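Local coordinates for protein putative methyltransferase (Porphyromonas gingivalis, PDB 3LL7) that probably acts as a methyltransferase, most likely with S-adenosylmethionine as methyl donor, on a substrate that has not been identified, at residues S203-L209 with E239-S245; V181-A185 with M212-T218; W17-Y21 with N34-Y40. All coordinates share one frame; numbering follows the deposited sequence. Where two conformers were deposited one is given.

Contact 1: S203-L209 with E239-S245; sequences SSILAKL and ELLVRMS
The methylene chain of R243 lies alongside the side chain of S204, its CG and CD each 3.6 Å from S204 OG. A bend at chi3 (68°) then turns the guanidinium back, and R243 NH2 gives an N-H to S204 OG at 2.9 Å, with the hydroxyl oxygen at the edge of the group and only 6° out of its plane. Salt bridges from NE to E227 and from NH2 to E248 probably fix the rotation of the group. On the same face, L241 CD2 packs against the backbone of K208, 3.8 Å from K208 CA. The K208 chain crosses E239 at about a right angle, but K208 NZ stops 4.5 Å from E239 OE1; NZ goes to D170 and S79, while E239 OE2 pairs with K87. The backbones are antiparallel (164° between the short axes), and I205/M244, A207/V242 and L209/L240 form hydrogen-bonded pairs with two N-H...O bonds each. With 204-209 parallel to 166-173 on its far side, 236-244 fits the reversed seventh strand of the class I methyltransferase core, inserted between the fifth strand (204-209) and the sixth (225-233). The other face is apolar: the methyl CE of selenomethionine M244 meets I205 CG2 at 3.9 Å, and farther along L209 CD1 touches V242 CG2 at 3.7 Å.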
loop_
_atom_site.group_PDB
_atom_site.type_symbol
_atom_site.label_atom_id
_atom_site.label_comp_id
_atom_site.label_asym_id
_atom_site.label_seq_id
_atom_site.Cartn_x
_atom_site.Cartn_y
_atom_site.Cartn_z
ATOM N N SER A 203 16.508 -11.271 -14.046
ATOM C CA SER A 203 16.404 -12.294 -13.009
ATOM C C SER A 203 14.958 -12.410 -12.531
ATOM O O SER A 203 14.402 -13.510 -12.527
ATOM C CB SER A 203 17.352 -12.017 -11.837
ATOM O OG SER A 203 18.708 -12.199 -12.226
ATOM N N SER A 204 14.357 -11.276 -12.152
ATOM C CA SER A 204 12.945 -11.233 -11.784
ATOM C C SER A 204 12.216 -10.018 -12.339
ATOM O O SER A 204 12.832 -8.979 -12.582
ATOM C CB SER A 204 12.793 -11.202 -10.263
ATOM O OG SER A 204 13.116 -12.462 -9.702
ATOM N N ILE A 205 10.909 -10.164 -12.535
ATOM C CA ILE A 205 10.020 -9.019 -12.712
ATOM C C ILE A 205 9.254 -8.811 -11.407
ATOM O O ILE A 205 8.724 -9.784 -10.843
ATOM C CB ILE A 205 8.984 -9.236 -13.820
ATOM C CG1 ILE A 205 9.668 -9.280 -15.208
ATOM C CG2 ILE A 205 7.932 -8.119 -13.804
ATOM C CD1 ILE A 205 8.749 -9.777 -16.298
ATOM N N LEU A 206 9.184 -7.555 -10.969
ATOM C CA LEU A 206 8.421 -7.172 -9.752
ATOM C C LEU A 206 7.299 -6.246 -10.220
ATOM O O LEU A 206 7.581 -5.200 -10.827
ATOM C CB LEU A 206 9.324 -6.433 -8.763
ATOM C CG LEU A 206 8.694 -6.045 -7.406
ATOM C CD1 LEU A 206 8.255 -7.298 -6.597
ATOM C CD2 LEU A 206 9.619 -5.136 -6.589
ATOM N N ALA A 207 6.055 -6.661 -10.012
ATOM C CA ALA A 207 4.894 -5.891 -10.439
ATOM C C ALA A 207 4.146 -5.403 -9.218
ATOM O O ALA A 207 3.882 -6.182 -8.289
ATOM C CB ALA A 207 3.972 -6.739 -11.298
ATOM N N LYS A 208 3.826 -4.112 -9.220
ATOM C CA LYS A 208 3.024 -3.528 -8.155
ATOM C C LYS A 208 1.607 -3.427 -8.647
ATOM O O LYS A 208 1.343 -2.794 -9.671
ATOM C CB LYS A 208 3.528 -2.124 -7.811
ATOM C CG LYS A 208 2.617 -1.411 -6.796
ATOM C CD LYS A 208 3.066 0.052 -6.694
ATOM C CE LYS A 208 1.918 0.999 -6.628
ATOM N NZ LYS A 208 2.450 2.394 -6.637
ATOM N N LEU A 209 0.686 -4.036 -7.908
ATOM C CA LEU A 209 -0.702 -4.138 -8.340
ATOM C C LEU A 209 -1.636 -3.436 -7.374
ATOM O O LEU A 209 -1.325 -3.284 -6.190
ATOM C CB LEU A 209 -1.105 -5.602 -8.468
ATOM C CG LEU A 209 -0.275 -6.487 -9.396
ATOM C CD1 LEU A 209 -0.717 -7.943 -9.234
ATOM C CD2 LEU A 209 -0.416 -6.035 -10.844
ATOM N N GLU A 239 -0.852 -1.910 -1.500
ATOM C CA GLU A 239 -0.470 -2.529 -2.757
ATOM C C GLU A 239 -0.308 -4.044 -2.616
ATOM O O GLU A 239 -0.124 -4.563 -1.526
ATOM C CB GLU A 239 0.848 -1.921 -3.280
ATOM C CG GLU A 239 2.037 -2.148 -2.382
ATOM C CD GLU A 239 3.189 -1.156 -2.642
ATOM O OE1 GLU A 239 2.924 0.062 -2.779
ATOM O OE2 GLU A 239 4.356 -1.601 -2.673
ATOM N N LEU A 240 -0.368 -4.737 -3.740
ATOM C CA LEU A 240 0.093 -6.107 -3.797
ATOM C C LEU A 240 1.389 -6.079 -4.608
ATOM O O LEU A 240 1.543 -5.266 -5.530
ATOM C CB LEU A 240 -0.913 -6.996 -4.511
ATOM C CG LEU A 240 -2.377 -6.983 -4.126
ATOM C CD1 LEU A 240 -2.954 -8.275 -4.649
ATOM C CD2 LEU A 240 -2.631 -6.854 -2.623
ATOM N N LEU A 241 2.329 -6.940 -4.257
ATOM C CA LEU A 241 3.561 -7.005 -5.019
ATOM C C LEU A 241 3.735 -8.437 -5.422
ATOM O O LEU A 241 3.583 -9.347 -4.598
ATOM C CB LEU A 241 4.723 -6.563 -4.151
ATOM C CG LEU A 241 4.747 -5.100 -3.773
ATOM C CD1 LEU A 241 5.772 -4.866 -2.670
ATOM C CD2 LEU A 241 5.118 -4.267 -5.013
ATOM N N VAL A 242 4.003 -8.654 -6.703
ATOM C CA VAL A 242 4.201 -10.010 -7.188
ATOM C C VAL A 242 5.584 -10.094 -7.809
ATOM O O VAL A 242 5.980 -9.187 -8.537
ATOM C CB VAL A 242 3.154 -10.343 -8.246
ATOM C CG1 VAL A 242 3.341 -11.744 -8.711
ATOM C CG2 VAL A 242 1.740 -10.180 -7.682
ATOM N N ARG A 243 6.340 -11.141 -7.485
ATOM C CA ARG A 243 7.616 -11.358 -8.159
ATOM C C ARG A 243 7.534 -12.587 -9.036
ATOM O O ARG A 243 7.056 -13.637 -8.581
ATOM C CB ARG A 243 8.752 -11.494 -7.153
ATOM C CG ARG A 243 10.147 -11.642 -7.825
ATOM C CD ARG A 243 11.247 -11.635 -6.783
ATOM N NE ARG A 243 11.210 -12.827 -5.935
ATOM C CZ ARG A 243 11.724 -14.009 -6.289
ATOM N NH1 ARG A 243 11.668 -15.045 -5.449
ATOM N NH2 ARG A 243 12.307 -14.171 -7.480
HETATM N N MSE A 244 7.976 -12.440 -10.295
HETATM C CA MSE A 244 8.022 -13.534 -11.276
HETATM C C MSE A 244 9.450 -13.786 -11.712
HETATM O O MSE A 244 10.253 -12.860 -11.785
HETATM C CB MSE A 244 7.212 -13.210 -12.533
HETATM C CG MSE A 244 5.737 -13.395 -12.353
HETATM SE SE MSE A 244 4.744 -12.294 -13.576
HETATM C CE MSE A 244 5.229 -10.635 -12.698
ATOM N N SER A 245 9.770 -15.040 -12.008
ATOM C CA SER A 245 11.115 -15.380 -12.394
ATOM C C SER A 245 11.110 -16.719 -13.120
ATOM O O SER A 245 10.522 -17.687 -12.621
ATOM C CB SER A 245 12.015 -15.429 -11.154
ATOM O OG SER A 245 13.364 -15.712 -11.501
#

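Contact 2: V181-A185 with M212-T218; sequences VYAIA and MIDLWDT
This is loop packing against the start of a helix: V181-A185, in the connection between strands 166-173 and 187-188, rests on the turn that leads into helix 215-221. Y182 and I184 both direct CB toward that turn, and the loop covers I213 and one side of D217. I213 CD1 is modelled over one face of the Y182 ring, offset toward the rim; the carbons are closer than real atoms can sit, so the exact placement is doubtful. Beside it, Y182 CB meets the CB of selenomethionine M212 at 4.1 Å.

The polar link is made by D217. Its chi1 of -176° swings CG away from the backbone N and carries the carboxylate to the loop, where OD2 accepts a weak bond from I184 N at 3.3 Å (N-H...O 161°). I184 CG2 lies equally close to D217 OD2, and the I184 side chain crosses that of T218 at about a right angle, I184 CD1 lying 4.0 Å from T218 OG1. D214 fixes the helix start that presents these groups. It is the N-cap: D214 OD2 takes the D217 N-H at 2.8 Å through the anti lone pair. The D214 carbonyl O is gripped twice, by T218 N and T218 OG1 from opposite faces of its plane, whereas D214 N is buried without a partner in the model.

K303 binds the carbonyl of I213. Toward the sheet, I184 reaches L209 of strand 204-209, T218 packs on L209, V242 and L228, and L215 rests on L240 of strand 236-244, placing the helix start against the sheet.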
loop_
_atom_site.group_PDB
_atom_site.type_symbol
_atom_site.label_atom_id
_atom_site.label_comp_id
_atom_site.label_asym_id
_atom_site.label_seq_id
_atom_site.Cartn_x
_atom_site.Cartn_y
_atom_site.Cartn_z
ATOM N N VAL A 181 -15.226 -4.021 -11.266
ATOM C CA VAL A 181 -14.073 -4.793 -10.792
ATOM C C VAL A 181 -12.746 -4.466 -11.495
ATOM O O VAL A 181 -12.723 -4.091 -12.673
ATOM C CB VAL A 181 -14.367 -6.290 -10.890
ATOM N N TYR A 182 -11.647 -4.612 -10.754
ATOM C CA TYR A 182 -10.297 -4.480 -11.309
ATOM C C TYR A 182 -9.666 -5.870 -11.458
ATOM O O TYR A 182 -9.316 -6.521 -10.473
ATOM C CB TYR A 182 -9.425 -3.549 -10.444
ATOM C CG TYR A 182 -8.120 -3.064 -11.094
ATOM C CD1 TYR A 182 -7.592 -3.683 -12.245
ATOM C CD2 TYR A 182 -7.389 -2.002 -10.536
ATOM C CE1 TYR A 182 -6.376 -3.249 -12.827
ATOM C CE2 TYR A 182 -6.175 -1.561 -11.112
ATOM C CZ TYR A 182 -5.680 -2.191 -12.251
ATOM O OH TYR A 182 -4.496 -1.763 -12.818
ATOM N N ALA A 183 -9.544 -6.312 -12.708
ATOM C CA ALA A 183 -8.988 -7.622 -13.038
ATOM C C ALA A 183 -7.598 -7.507 -13.655
ATOM O O ALA A 183 -7.246 -6.482 -14.251
ATOM C CB ALA A 183 -9.925 -8.375 -13.986
ATOM N N ILE A 184 -6.820 -8.578 -13.509
ATOM C CA ILE A 184 -5.490 -8.704 -14.102
ATOM C C ILE A 184 -5.491 -8.483 -15.625
ATOM O O ILE A 184 -4.491 -8.035 -16.193
ATOM C CB ILE A 184 -4.884 -10.095 -13.759
ATOM C CG1 ILE A 184 -3.352 -10.042 -13.707
ATOM C CG2 ILE A 184 -5.435 -11.180 -14.711
ATOM C CD1 ILE A 184 -2.801 -9.289 -12.471
ATOM N N ALA A 185 -6.619 -8.791 -16.269
ATOM C CA ALA A 185 -6.800 -8.572 -17.707
ATOM C C ALA A 185 -6.835 -7.085 -18.065
ATOM O O ALA A 185 -6.580 -6.722 -19.206
ATOM C CB ALA A 185 -8.073 -9.281 -18.205
HETATM N N MSE A 212 -7.194 -3.597 -5.181
HETATM C CA MSE A 212 -8.525 -4.041 -5.604
HETATM C C MSE A 212 -8.494 -5.328 -6.430
HETATM O O MSE A 212 -9.541 -5.923 -6.682
HETATM C CB MSE A 212 -9.251 -2.934 -6.383
HETATM C CG MSE A 212 -9.441 -1.651 -5.591
HETATM SE SE MSE A 212 -10.462 -1.944 -3.962
HETATM C CE MSE A 212 -12.264 -2.017 -4.720
ATOM N N ILE A 213 -7.301 -5.745 -6.859
ATOM C CA ILE A 213 -7.142 -6.984 -7.632
ATOM C C ILE A 213 -7.343 -8.192 -6.746
ATOM O O ILE A 213 -6.903 -8.210 -5.604
ATOM C CB ILE A 213 -5.743 -7.089 -8.312
ATOM C CG1 ILE A 213 -5.390 -5.789 -9.023
ATOM C CG2 ILE A 213 -5.704 -8.239 -9.344
ATOM C CD1 ILE A 213 -6.006 -5.654 -10.375
ATOM N N ASP A 214 -8.039 -9.189 -7.280
ATOM C CA ASP A 214 -8.254 -10.445 -6.583
ATOM C C ASP A 214 -6.938 -11.237 -6.526
ATOM O O ASP A 214 -6.277 -11.414 -7.563
ATOM C CB ASP A 214 -9.322 -11.237 -7.343
ATOM C CG ASP A 214 -9.781 -12.456 -6.600
ATOM O OD1 ASP A 214 -10.598 -12.300 -5.670
ATOM O OD2 ASP A 214 -9.343 -13.570 -6.962
ATOM N N LEU A 215 -6.562 -11.714 -5.336
ATOM C CA LEU A 215 -5.350 -12.536 -5.186
ATOM C C LEU A 215 -5.397 -13.794 -6.006
ATOM O O LEU A 215 -4.418 -14.126 -6.676
ATOM C CB LEU A 215 -5.082 -12.937 -3.727
ATOM C CG LEU A 215 -4.086 -12.114 -2.949
ATOM C CD1 LEU A 215 -4.795 -10.856 -2.504
ATOM C CD2 LEU A 215 -3.584 -12.883 -1.732
ATOM N N TRP A 216 -6.524 -14.503 -5.948
ATOM C CA TRP A 216 -6.625 -15.780 -6.620
ATOM C C TRP A 216 -6.619 -15.559 -8.133
ATOM O O TRP A 216 -5.910 -16.259 -8.855
ATOM C CB TRP A 216 -7.842 -16.586 -6.125
ATOM C CG TRP A 216 -7.842 -18.023 -6.573
ATOM C CD1 TRP A 216 -8.834 -18.660 -7.266
ATOM C CD2 TRP A 216 -6.801 -18.996 -6.382
ATOM N NE1 TRP A 216 -8.480 -19.966 -7.514
ATOM C CE2 TRP A 216 -7.237 -20.198 -6.984
ATOM C CE3 TRP A 216 -5.544 -18.969 -5.763
ATOM C CZ2 TRP A 216 -6.461 -21.363 -6.985
ATOM C CZ3 TRP A 216 -4.773 -20.131 -5.766
ATOM C CH2 TRP A 216 -5.236 -21.309 -6.371
ATOM N N ASP A 217 -7.337 -14.539 -8.603
ATOM C CA ASP A 217 -7.305 -14.170 -10.025
ATOM C C ASP A 217 -5.870 -13.917 -10.478
ATOM O O ASP A 217 -5.448 -14.418 -11.523
ATOM C CB ASP A 217 -8.154 -12.923 -10.301
ATOM C CG ASP A 217 -8.218 -12.562 -11.800
ATOM O OD1 ASP A 217 -8.869 -13.311 -12.560
ATOM O OD2 ASP A 217 -7.637 -11.530 -12.216
ATOM N N THR A 218 -5.124 -13.143 -9.688
ATOM C CA THR A 218 -3.726 -12.890 -9.980
ATOM C C THR A 218 -2.922 -14.182 -10.084
ATOM O O THR A 218 -2.183 -14.368 -11.052
ATOM C CB THR A 218 -3.065 -11.971 -8.926
ATOM O OG1 THR A 218 -3.765 -10.723 -8.866
ATOM C CG2 THR A 218 -1.582 -11.709 -9.262
#

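Contact 3: W17-Y21 with N34-Y40; sequences WAKLY and NDIPPEY
W17 CB starts the contact 4.0 Å from I36 CG1, and I36 CG1 also lies over one face of the indole, 3.8 Å from W17 CG and offset toward the rim. Farther out on the six-membered ring, CE3 meets I36 CG2. At the tip, CH2 touches P37 CD at 3.4 Å, and CZ3 reaches Y40 CB at 3.7 Å. The indole and the Y40 ring are inclined by 35°.

One helical turn later, Y21 continues the row. N34 CB sits over one face of its ring, 16° off the normal, while L20 CG covers the opposite face. At the far end Y21 OH accepts the N-H of D35 at 3.1 Å. N34 is held in shape by an Asx turn, in which OD1 takes the I36 N-H. I36 CG1 meets both aromatic residues, lying 3.9 Å from Y21 CE2 as well as against W17, and I36 CD1 adds a contact 3.8 Å from Y21 CD2.

Within the N-terminal domain, the contact therefore joins the end of helix 8-20 to the segment entering helix 38-57: W17 and I36 also pack on V44 of that helix, I29 of helix 26-31 touches Y21 and I36, and Y40 OH bonds to E10.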
loop_
_atom_site.group_PDB
_atom_site.type_symbol
_atom_site.label_atom_id
_atom_site.label_comp_id
_atom_site.label_asym_id
_atom_site.label_seq_id
_atom_site.Cartn_x
_atom_site.Cartn_y
_atom_site.Cartn_z
ATOM N N TRP A 17 12.333 30.749 -7.747
ATOM C CA TRP A 17 11.249 31.711 -7.476
ATOM C C TRP A 17 10.223 31.179 -6.445
ATOM O O TRP A 17 9.757 31.941 -5.587
ATOM C CB TRP A 17 10.519 32.083 -8.760
ATOM C CG TRP A 17 11.323 32.954 -9.712
ATOM C CD1 TRP A 17 12.122 34.048 -9.397
ATOM C CD2 TRP A 17 11.351 32.829 -11.129
ATOM N NE1 TRP A 17 12.661 34.571 -10.564
ATOM C CE2 TRP A 17 12.192 33.849 -11.632
ATOM C CE3 TRP A 17 10.741 31.940 -12.028
ATOM C CZ2 TRP A 17 12.459 34.001 -13.011
ATOM C CZ3 TRP A 17 11.000 32.081 -13.412
ATOM C CH2 TRP A 17 11.850 33.119 -13.884
ATOM N N ALA A 18 9.900 29.885 -6.527
ATOM C CA ALA A 18 8.976 29.244 -5.549
ATOM C C ALA A 18 9.496 29.357 -4.134
ATOM O O ALA A 18 8.717 29.532 -3.190
ATOM C CB ALA A 18 8.769 27.784 -5.874
ATOM N N LYS A 19 10.812 29.240 -3.990
ATOM C CA LYS A 19 11.450 29.406 -2.692
ATOM C C LYS A 19 11.550 30.871 -2.251
ATOM O O LYS A 19 11.220 31.219 -1.107
ATOM C CB LYS A 19 12.845 28.764 -2.728
ATOM C CG LYS A 19 13.676 29.020 -1.484
ATOM C CD LYS A 19 14.950 28.174 -1.472
ATOM C CE LYS A 19 15.790 28.480 -0.231
ATOM N NZ LYS A 19 16.968 27.567 -0.153
ATOM N N LEU A 20 12.033 31.727 -3.151
ATOM C CA LEU A 20 12.198 33.162 -2.841
ATOM C C LEU A 20 10.849 33.779 -2.439
ATOM O O LEU A 20 10.777 34.591 -1.512
ATOM C CB LEU A 20 12.777 33.898 -4.063
ATOM C CG LEU A 20 13.026 35.392 -3.874
ATOM C CD1 LEU A 20 14.022 35.596 -2.761
ATOM C CD2 LEU A 20 13.538 36.038 -5.175
ATOM N N TYR A 21 9.776 33.369 -3.117
ATOM C CA TYR A 21 8.468 33.998 -2.914
ATOM C C TYR A 21 7.516 33.065 -2.181
ATOM O O TYR A 21 6.297 33.214 -2.270
ATOM C CB TYR A 21 7.875 34.489 -4.250
ATOM C CG TYR A 21 8.742 35.519 -4.938
ATOM C CD1 TYR A 21 8.951 36.783 -4.364
ATOM C CD2 TYR A 21 9.389 35.227 -6.150
ATOM C CE1 TYR A 21 9.758 37.732 -4.984
ATOM C CE2 TYR A 21 10.213 36.181 -6.784
ATOM C CZ TYR A 21 10.390 37.428 -6.195
ATOM O OH TYR A 21 11.203 38.382 -6.790
ATOM N N ASN A 34 6.610 40.661 -7.533
ATOM C CA ASN A 34 7.791 39.863 -7.643
ATOM C C ASN A 34 8.369 40.033 -9.052
ATOM O O ASN A 34 7.790 40.676 -9.932
ATOM C CB ASN A 34 7.467 38.395 -7.333
ATOM C CG ASN A 34 6.381 37.848 -8.212
ATOM O OD1 ASN A 34 6.501 37.882 -9.435
ATOM N ND2 ASN A 34 5.292 37.367 -7.598
ATOM N N ASP A 35 9.528 39.443 -9.216
ATOM C CA ASP A 35 10.366 39.461 -10.430
ATOM C C ASP A 35 10.131 38.268 -11.355
ATOM O O ASP A 35 10.978 37.960 -12.214
ATOM C CB ASP A 35 11.818 39.487 -10.023
ATOM C CG ASP A 35 12.176 40.755 -9.274
ATOM O OD1 ASP A 35 11.618 41.828 -9.611
ATOM O OD2 ASP A 35 13.001 40.670 -8.356
ATOM N N ILE A 36 9.013 37.586 -11.172
ATOM C CA ILE A 36 8.698 36.437 -12.020
ATOM C C ILE A 36 8.093 36.913 -13.335
ATOM O O ILE A 36 7.088 37.620 -13.332
ATOM C CB ILE A 36 7.716 35.471 -11.326
ATOM C CG1 ILE A 36 8.186 35.107 -9.912
ATOM C CG2 ILE A 36 7.472 34.207 -12.197
ATOM C CD1 ILE A 36 7.087 34.492 -9.063
ATOM N N PRO A 37 8.688 36.517 -14.480
ATOM C CA PRO A 37 8.086 36.931 -15.735
ATOM C C PRO A 37 6.678 36.365 -15.818
ATOM O O PRO A 37 6.408 35.304 -15.231
ATOM C CB PRO A 37 8.995 36.287 -16.798
ATOM C CG PRO A 37 10.299 36.167 -16.144
ATOM C CD PRO A 37 10.003 35.895 -14.678
ATOM N N PRO A 38 5.769 37.074 -16.515
ATOM C CA PRO A 38 4.357 36.683 -16.601
ATOM C C PRO A 38 4.168 35.229 -16.984
ATOM O O PRO A 38 3.344 34.535 -16.376
ATOM C CB PRO A 38 3.814 37.580 -17.716
ATOM C CG PRO A 38 4.675 38.781 -17.695
ATOM C CD PRO A 38 6.054 38.270 -17.341
ATOM N N GLU A 39 4.935 34.761 -17.973
ATOM C CA GLU A 39 4.759 33.403 -18.499
ATOM C C GLU A 39 5.131 32.276 -17.512
ATOM O O GLU A 39 4.787 31.125 -17.744
ATOM C CB GLU A 39 5.470 33.242 -19.848
ATOM C CG GLU A 39 6.985 33.270 -19.823
ATOM C CD GLU A 39 7.583 34.694 -19.946
ATOM O OE1 GLU A 39 6.918 35.707 -19.609
ATOM O OE2 GLU A 39 8.744 34.800 -20.391
ATOM N N TYR A 40 5.833 32.608 -16.422
ATOM C CA TYR A 40 6.232 31.616 -15.411
ATOM C C TYR A 40 5.441 31.682 -14.106
ATOM O O TYR A 40 5.613 30.840 -13.228
ATOM C CB TYR A 40 7.758 31.719 -15.087
ATOM C CG TYR A 40 8.639 31.490 -16.295
ATOM C CD1 TYR A 40 8.646 30.254 -16.947
ATOM C CD2 TYR A 40 9.458 32.499 -16.794
ATOM C CE1 TYR A 40 9.433 30.041 -18.056
ATOM C CE2 TYR A 40 10.267 32.297 -17.888
ATOM C CZ TYR A 40 10.231 31.066 -18.538
ATOM O OH TYR A 40 11.017 30.844 -19.644
#

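How the contacts relate
Contacts 1 and 2 belong to one methyltransferase-like domain, their centres 14 Å apart. They interlock along the chain, since their segments alternate in the order 181-185, 203-209, 212-218, 239-245, and they touch: L240 CD1 is 3.8 Å from L215 CD1, and L209 CD1 is 3.9 Å from T218 CG2. The helix start of contact 2 thus covers the L209, L240 and V242 part of the apolar face in contact 1. Contact 3 closes earlier in the sequence and lies apart, its centre about 43 Å from that of contact 1 and 47 Å from that of contact 2. 1,2-Ethanediol and formic acid, probably from crystallisation, each lie about 6 Å from the K208 side chain in contact 1.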